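Local structure of glucosamine--fructose-6-phosphate aminotransferase [isomerizing] (Francisella tularensis subsp. tularensis, 3TBF) at residues 340-343 against 344-348; 201-204 against 205-209; 308-312 against 313-317. The protein catalyses glutamine-dependent conversion of fructose 6-phosphate to glucosamine 6-phosphate, its C-terminal SIS half probably carrying the sugar-phosphate isomerase activity. One frame throughout, in Å; residues are numbered along the deposited sequence.

Contact 1 of 3, residues 340-343 against 344-348; sequences FTIP and LQLLS
The carbonyl oxygen of Thr341 is gripped by two backbone donors: Gln345 N at 3.0 Å, lying nearly in line with the C=O bond of Thr341, and Leu344 N, whose bond is weak because its N-H points badly. The helix goes on with Leu346 N to Ile342 O, 2.9 Å and in the carbonyl plane, and with Leu347 N to Pro343 O, 2.9 Å but tilted from the plane of the Pro343 carbonyl. Pro343 has no N-H to offer the preceding turn, so the helix kinks there, while its own carbonyl still serves Leu347. This is a buried part of helix 335-355, packed on the parallel sheet of the second SIS domain. Leu344 and Leu347 turn to Val280 of strand 278-283, where branched apolar side chains fill the interface, and Leu346 and Pro343 rest on Ile217 of helix 214-221. Gln345 carries the longest polar side chain of this buried surface. Its CG stands beside the backbone N (chi1 -55°) and the chain beyond is extended, which lays the amide back over the preceding turn. There Gln345 NE2 lies 3.7 Å from Thr341 CG2. On the other branch, Gln345 OE1 is 3.5 Å from Ile342 CD1. That OE1 also accepts a hydrogen bond from Gln21, a buried amide thereby tying the helix to an N-terminal one. Thr341 suits its place by having both a methyl for this amide and a hydroxyl, OG1, bonded to Pro337 O one turn back. Ser348 likewise folds its hydroxyl onto its own helix, with OG 3.0 Å from Gln345 O.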
loop_
_atom_site.group_PDB
_atom_site.type_symbol
_atom_site.label_atom_id
_atom_site.label_comp_id
_atom_site.label_asym_id
_atom_site.label_seq_id
_atom_site.Cartn_x
_atom_site.Cartn_y
_atom_site.Cartn_z
ATOM N N PHE A 340 -5.026 -17.200 -10.939
ATOM C CA PHE A 340 -5.072 -16.004 -11.744
ATOM C C PHE A 340 -3.690 -15.406 -11.862
ATOM O O PHE A 340 -3.511 -14.561 -12.739
ATOM C CB PHE A 340 -6.019 -15.008 -11.149
ATOM C CG PHE A 340 -7.412 -15.202 -11.566
ATOM C CD1 PHE A 340 -7.749 -15.108 -12.912
ATOM C CD2 PHE A 340 -8.403 -15.413 -10.638
ATOM C CE1 PHE A 340 -9.049 -15.256 -13.320
ATOM C CE2 PHE A 340 -9.688 -15.565 -11.037
ATOM C CZ PHE A 340 -10.026 -15.500 -12.387
ATOM N N THR A 341 -2.747 -15.786 -10.980
ATOM C CA THR A 341 -1.367 -15.321 -11.085
ATOM C C THR A 341 -0.679 -15.790 -12.354
ATOM O O THR A 341 0.093 -15.047 -12.957
ATOM C CB THR A 341 -0.493 -15.736 -9.865
ATOM O OG1 THR A 341 -1.004 -15.111 -8.700
ATOM C CG2 THR A 341 0.903 -15.224 -9.961
ATOM N N ILE A 342 -1.002 -17.007 -12.800
ATOM C CA ILE A 342 -0.299 -17.618 -13.889
ATOM C C ILE A 342 -0.358 -16.804 -15.208
ATOM O O ILE A 342 0.659 -16.593 -15.838
ATOM C CB ILE A 342 -0.804 -19.032 -14.115
ATOM C CG1 ILE A 342 -0.736 -19.921 -12.837
ATOM C CG2 ILE A 342 -0.056 -19.685 -15.232
ATOM C CD1 ILE A 342 0.547 -19.945 -12.001
ATOM N N PRO A 343 -1.547 -16.379 -15.636
ATOM C CA PRO A 343 -1.671 -15.606 -16.827
ATOM C C PRO A 343 -0.866 -14.335 -16.747
ATOM O O PRO A 343 -0.366 -13.857 -17.764
ATOM C CB PRO A 343 -3.185 -15.223 -16.864
ATOM C CG PRO A 343 -3.893 -16.084 -15.912
ATOM C CD PRO A 343 -2.870 -16.851 -15.139
ATOM N N LEU A 344 -0.786 -13.752 -15.552
ATOM C CA LEU A 344 -0.107 -12.520 -15.396
ATOM C C LEU A 344 1.386 -12.794 -15.518
ATOM O O LEU A 344 2.142 -11.977 -16.044
ATOM C CB LEU A 344 -0.495 -11.907 -14.065
ATOM C CG LEU A 344 -1.997 -11.649 -13.817
ATOM C CD1 LEU A 344 -2.233 -10.850 -12.507
ATOM C CD2 LEU A 344 -2.618 -10.903 -15.000
ATOM N N GLN A 345 1.841 -13.959 -15.081
ATOM C CA GLN A 345 3.275 -14.262 -15.226
ATOM C C GLN A 345 3.561 -14.462 -16.685
ATOM O O GLN A 345 4.585 -14.013 -17.162
ATOM C CB GLN A 345 3.700 -15.506 -14.481
ATOM C CG GLN A 345 3.378 -15.499 -13.048
ATOM C CD GLN A 345 3.500 -16.863 -12.417
ATOM O OE1 GLN A 345 3.159 -17.896 -13.017
ATOM N NE2 GLN A 345 4.029 -16.881 -11.196
ATOM N N LEU A 346 2.667 -15.151 -17.390
ATOM C CA LEU A 346 2.872 -15.424 -18.810
ATOM C C LEU A 346 2.847 -14.130 -19.625
ATOM O O LEU A 346 3.615 -13.947 -20.569
ATOM C CB LEU A 346 1.833 -16.399 -19.317
ATOM C CG LEU A 346 2.001 -17.880 -18.915
ATOM C CD1 LEU A 346 0.860 -18.786 -19.449
ATOM C CD2 LEU A 346 3.283 -18.447 -19.408
ATOM N N LEU A 347 2.012 -13.207 -19.214
ATOM C CA LEU A 347 1.915 -11.944 -19.872
ATOM C C LEU A 347 3.217 -11.247 -19.771
ATOM O O LEU A 347 3.703 -10.668 -20.749
ATOM C CB LEU A 347 0.838 -11.090 -19.233
ATOM C CG LEU A 347 0.573 -9.727 -19.948
ATOM C CD1 LEU A 347 0.233 -9.880 -21.448
ATOM C CD2 LEU A 347 -0.499 -8.912 -19.227
ATOM N N SER A 348 3.795 -11.265 -18.587
ATOM C CA SER A 348 4.996 -10.505 -18.393
ATOM C C SER A 348 6.146 -11.162 -19.119
ATOM O O SER A 348 7.020 -10.469 -19.624
ATOM C CB SER A 348 5.336 -10.300 -16.899
ATOM O OG SER A 348 5.926 -11.488 -16.375
#

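Contact 2 of 3, residues 201-204 against 205-209; sequences KNIR and ALVMG
Val207 N donates to Ile203 O at 2.8 Å and Met208 N to Arg204 O at 3.0 Å, whereas Leu206 N reaches Asn202 O only weakly, at 3.4 Å. These i to i+4 bonds belong to the early part of helix 203-211, an amphipathic helix in the run of helices that joins the two parallel sheets of the double-SIS fold. Its inner stripe is aliphatic. Ile203 and Val207, one turn apart, are buried, and Ile203 packs against Val25 of helix 21-30 and Val338 of helix 335-355. Leu206, further round, leans on Ser335 and Val339; its CG sits 3.3 Å from Asn202 O. On the outer side Ala205 and Arg204 are exposed, and so is Asn202. Arg204 reaches across to helix 21-30: its chain leaves with CG opposite the main-chain nitrogen (chi1 176°), stays extended to NE and touches Pro22, and its NH1 makes a weak hydrogen bond to Ser26 OG. Met208, present as selenomethionine, has a bent chain and shares Pro22 with Arg204 and Val207. The closest side-chain meeting is between branches of the two buried residues, which cross at an angle: Val207 CG2 is 3.4 Å from Ile203 CG2, tighter than usual for carbons, and 3.2 Å from Ile203 O.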
loop_
_atom_site.group_PDB
_atom_site.type_symbol
_atom_site.label_atom_id
_atom_site.label_comp_id
_atom_site.label_asym_id
_atom_site.label_seq_id
_atom_site.Cartn_x
_atom_site.Cartn_y
_atom_site.Cartn_z
ATOM N N LYS A 201 -5.849 -28.983 -2.826
ATOM C CA LYS A 201 -5.396 -30.081 -3.708
ATOM C C LYS A 201 -5.779 -29.920 -5.199
ATOM O O LYS A 201 -5.089 -30.423 -6.094
ATOM C CB LYS A 201 -5.883 -31.395 -3.207
ATOM C CG LYS A 201 -5.274 -31.784 -1.913
ATOM C CD LYS A 201 -5.799 -33.130 -1.552
ATOM C CE LYS A 201 -5.396 -33.563 -0.186
ATOM N NZ LYS A 201 -6.407 -34.561 0.298
ATOM N N ASN A 202 -6.849 -29.178 -5.454
ATOM C CA ASN A 202 -7.360 -29.048 -6.791
ATOM C C ASN A 202 -6.612 -27.977 -7.533
ATOM O O ASN A 202 -6.841 -27.808 -8.725
ATOM C CB ASN A 202 -8.855 -28.707 -6.790
ATOM C CG ASN A 202 -9.734 -29.848 -6.212
ATOM O OD1 ASN A 202 -9.333 -31.028 -6.141
ATOM N ND2 ASN A 202 -10.936 -29.476 -5.791
ATOM N N ILE A 203 -5.744 -27.238 -6.854
ATOM C CA ILE A 203 -5.015 -26.189 -7.521
ATOM C C ILE A 203 -4.162 -26.664 -8.700
ATOM O O ILE A 203 -4.005 -25.959 -9.700
ATOM C CB ILE A 203 -4.099 -25.347 -6.537
ATOM C CG1 ILE A 203 -4.970 -24.544 -5.561
ATOM C CG2 ILE A 203 -3.279 -24.364 -7.339
ATOM C CD1 ILE A 203 -4.217 -23.703 -4.497
ATOM N N ARG A 204 -3.560 -27.826 -8.571
ATOM C CA ARG A 204 -2.680 -28.335 -9.617
ATOM C C ARG A 204 -3.355 -28.393 -10.991
ATOM O O ARG A 204 -2.838 -27.871 -11.969
ATOM C CB ARG A 204 -2.182 -29.712 -9.239
ATOM C CG ARG A 204 -1.350 -30.308 -10.318
ATOM C CD ARG A 204 -0.525 -31.502 -9.868
ATOM N NE ARG A 204 0.460 -31.833 -10.910
ATOM C CZ ARG A 204 1.599 -32.490 -10.712
ATOM N NH1 ARG A 204 1.939 -32.902 -9.501
ATOM N NH2 ARG A 204 2.390 -32.741 -11.739
ATOM N N ALA A 205 -4.526 -29.006 -11.054
ATOM C CA ALA A 205 -5.272 -29.071 -12.309
ATOM C C ALA A 205 -5.635 -27.678 -12.817
ATOM O O ALA A 205 -5.603 -27.394 -14.005
ATOM C CB ALA A 205 -6.538 -29.931 -12.140
ATOM N N LEU A 206 -5.993 -26.796 -11.909
ATOM C CA LEU A 206 -6.456 -25.474 -12.332
ATOM C C LEU A 206 -5.248 -24.654 -12.862
ATOM O O LEU A 206 -5.361 -23.884 -13.822
ATOM C CB LEU A 206 -7.142 -24.828 -11.173
ATOM C CG LEU A 206 -8.374 -25.591 -10.666
ATOM C CD1 LEU A 206 -8.942 -24.828 -9.476
ATOM C CD2 LEU A 206 -9.450 -25.793 -11.745
ATOM N N VAL A 207 -4.080 -24.881 -12.275
ATOM C CA VAL A 207 -2.902 -24.173 -12.704
ATOM C C VAL A 207 -2.519 -24.652 -14.085
ATOM O O VAL A 207 -2.171 -23.878 -14.970
ATOM C CB VAL A 207 -1.764 -24.333 -11.687
ATOM C CG1 VAL A 207 -0.400 -23.924 -12.278
ATOM C CG2 VAL A 207 -2.081 -23.512 -10.388
HETATM N N MSE A 208 -2.623 -25.951 -14.282
HETATM C CA MSE A 208 -2.336 -26.517 -15.585
HETATM C C MSE A 208 -3.255 -25.950 -16.670
HETATM O O MSE A 208 -2.779 -25.583 -17.749
HETATM C CB MSE A 208 -2.423 -28.023 -15.500
HETATM C CG MSE A 208 -2.086 -28.703 -16.780
HETATM SE SE MSE A 208 -0.163 -28.567 -17.176
HETATM C CE MSE A 208 0.764 -29.700 -15.801
ATOM N N GLY A 209 -4.552 -25.841 -16.373
ATOM C CA GLY A 209 -5.518 -25.156 -17.255
ATOM C C GLY A 209 -5.105 -23.738 -17.580
ATOM O O GLY A 209 -5.283 -23.242 -18.713
#

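Contact 3 of 3, residues 308-312 against 313-317; sequences LFVDK and AVKER
Asp311 ends strand 305-311 and accepts two hydrogen bonds from the turn that follows. Its OD1 takes Ala313 N at 2.8 Å through the anti lone pair, an Asx turn, and its main-chain O takes Val314 N at 3.0 Å, closing a beta turn. Such a turn, at the C-terminal end of a parallel strand, leads the chain out of the second SIS sheet. Aspartate fits because its short carboxylate offers two acceptors, OD1 for Ala313 N and OD2 for Ala330 N in the loop after the neighbouring strand 324-328; CG anti to the backbone N (chi1 -177°) places OD1 at the turn. Further backbone bonding comes from Lys312 O, which receives Lys315 N at 3.2 Å from well above the carbonyl plane and a water at 2.8 Å; that water in turn accepts from Glu316 N, so it bridges Lys312 O and Glu316 N. The apolar contact is modest. Val310 CG1 meets Val314 CG2 at 3.8 Å and also lies along the CB of Lys315, while the side chains of Lys312 and Lys315 touch Glu327 of strand 324-328. A side-chain hydrogen bond completes the turn: the Arg317 guanidinium folds back edge-on, its NH2 lying 2.8 Å from Ala313 O, in the carbonyl plane.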
loop_
_atom_site.group_PDB
_atom_site.type_symbol
_atom_site.label_atom_id
_atom_site.label_comp_id
_atom_site.label_asym_id
_atom_site.label_seq_id
_atom_site.Cartn_x
_atom_site.Cartn_y
_atom_site.Cartn_z
ATOM N N LEU A 308 -8.834 -8.793 -20.020
ATOM C CA LEU A 308 -9.456 -9.355 -18.841
ATOM C C LEU A 308 -9.257 -10.829 -18.735
ATOM O O LEU A 308 -9.484 -11.545 -19.681
ATOM C CB LEU A 308 -10.933 -9.059 -18.824
ATOM C CG LEU A 308 -11.374 -7.608 -19.049
ATOM C CD1 LEU A 308 -12.864 -7.610 -19.144
ATOM C CD2 LEU A 308 -10.877 -6.646 -17.965
ATOM N N PHE A 309 -8.841 -11.265 -17.554
ATOM C CA PHE A 309 -8.759 -12.630 -17.211
ATOM C C PHE A 309 -9.852 -12.923 -16.226
ATOM O O PHE A 309 -9.921 -12.395 -15.128
ATOM C CB PHE A 309 -7.414 -12.915 -16.593
ATOM C CG PHE A 309 -6.271 -12.666 -17.514
ATOM C CD1 PHE A 309 -6.036 -13.487 -18.591
ATOM C CD2 PHE A 309 -5.441 -11.617 -17.308
ATOM C CE1 PHE A 309 -4.979 -13.255 -19.456
ATOM C CE2 PHE A 309 -4.376 -11.394 -18.166
ATOM C CZ PHE A 309 -4.169 -12.227 -19.255
ATOM N N VAL A 310 -10.709 -13.820 -16.614
ATOM C CA VAL A 310 -12.047 -13.905 -16.088
ATOM C C VAL A 310 -12.315 -15.354 -15.776
ATOM O O VAL A 310 -11.854 -16.202 -16.480
ATOM C CB VAL A 310 -12.969 -13.366 -17.219
ATOM C CG1 VAL A 310 -14.291 -14.142 -17.331
ATOM C CG2 VAL A 310 -13.085 -11.838 -17.153
ATOM N N ASP A 311 -13.034 -15.644 -14.705
ATOM C CA ASP A 311 -13.428 -17.021 -14.393
ATOM C C ASP A 311 -14.578 -17.381 -15.322
ATOM O O ASP A 311 -15.445 -16.524 -15.582
ATOM C CB ASP A 311 -13.877 -17.173 -12.940
ATOM C CG ASP A 311 -14.212 -18.619 -12.569
ATOM O OD1 ASP A 311 -15.265 -19.161 -12.997
ATOM O OD2 ASP A 311 -13.407 -19.244 -11.848
ATOM N N LYS A 312 -14.586 -18.621 -15.813
ATOM C CA LYS A 312 -15.581 -19.074 -16.813
ATOM C C LYS A 312 -17.010 -18.837 -16.331
ATOM O O LYS A 312 -17.847 -18.445 -17.112
ATOM C CB LYS A 312 -15.418 -20.562 -17.154
ATOM C CG LYS A 312 -14.044 -20.946 -17.833
ATOM C CD LYS A 312 -13.963 -22.457 -18.124
ATOM C CE LYS A 312 -13.323 -22.812 -19.494
ATOM N NZ LYS A 312 -12.962 -24.317 -19.563
ATOM N N ALA A 313 -17.246 -19.034 -15.029
ATOM C CA ALA A 313 -18.563 -18.834 -14.409
ATOM C C ALA A 313 -19.083 -17.384 -14.397
ATOM O O ALA A 313 -20.197 -17.164 -13.953
ATOM C CB ALA A 313 -18.569 -19.397 -12.967
ATOM N N VAL A 314 -18.321 -16.411 -14.883
ATOM C CA VAL A 314 -18.808 -15.038 -14.926
ATOM C C VAL A 314 -18.683 -14.473 -16.307
ATOM O O VAL A 314 -19.097 -13.366 -16.533
ATOM C CB VAL A 314 -18.062 -14.089 -13.882
ATOM C CG1 VAL A 314 -18.221 -14.655 -12.435
ATOM C CG2 VAL A 314 -16.569 -13.847 -14.281
ATOM N N LYS A 315 -18.188 -15.252 -17.264
ATOM C CA LYS A 315 -17.855 -14.705 -18.590
ATOM C C LYS A 315 -19.041 -14.159 -19.381
ATOM O O LYS A 315 -18.909 -13.217 -20.170
ATOM C CB LYS A 315 -17.163 -15.755 -19.424
ATOM C CG LYS A 315 -16.350 -15.178 -20.551
ATOM C CD LYS A 315 -17.055 -15.278 -21.884
ATOM C CE LYS A 315 -16.468 -14.272 -22.890
ATOM N NZ LYS A 315 -15.440 -14.866 -23.776
ATOM N N GLU A 316 -20.196 -14.766 -19.173
ATOM C CA GLU A 316 -21.426 -14.319 -19.813
ATOM C C GLU A 316 -21.817 -12.931 -19.356
ATOM O O GLU A 316 -22.341 -12.146 -20.134
ATOM C CB GLU A 316 -22.557 -15.278 -19.492
ATOM C CG GLU A 316 -23.109 -15.955 -20.728
ATOM C CD GLU A 316 -22.043 -16.741 -21.493
ATOM O OE1 GLU A 316 -21.306 -16.092 -22.291
ATOM O OE2 GLU A 316 -21.959 -17.992 -21.292
ATOM N N ARG A 317 -21.545 -12.629 -18.091
ATOM C CA ARG A 317 -21.771 -11.295 -17.529
ATOM C C ARG A 317 -20.712 -10.247 -17.905
ATOM O O ARG A 317 -20.859 -9.076 -17.591
ATOM C CB ARG A 317 -21.943 -11.418 -16.013
ATOM C CG ARG A 317 -23.272 -12.098 -15.657
ATOM C CD ARG A 317 -23.363 -12.546 -14.212
ATOM N NE ARG A 317 -22.722 -13.837 -13.947
ATOM C CZ ARG A 317 -22.689 -14.423 -12.743
ATOM N NH1 ARG A 317 -23.261 -13.834 -11.694
ATOM N NH2 ARG A 317 -22.094 -15.604 -12.571
HETATM O O HOH W 1 -20.248 -17.035 -17.299
#

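From the N terminus, contact 2 comes first, contact 3 follows and contact 1 is last; the three lie in series, none enclosing or crossing another, and each closes no more than a helical or beta turn. Contact 2 belongs to the helices between the two sheets, contact 3 to the C-terminal end of strand 305-311 of the second parallel sheet, and contact 1 to the helix that follows the last strand. Contact 1 joins the others: Ile342 CG1 packs on Val207 CG1 of contact 2, and Leu344 CD2, Pro343 CB and Phe340 meet Phe309 of contact 3. Contacts 2 and 3 do not touch (nearest atoms about 8 Å apart) and are linked through helix 335-355, which packs against both.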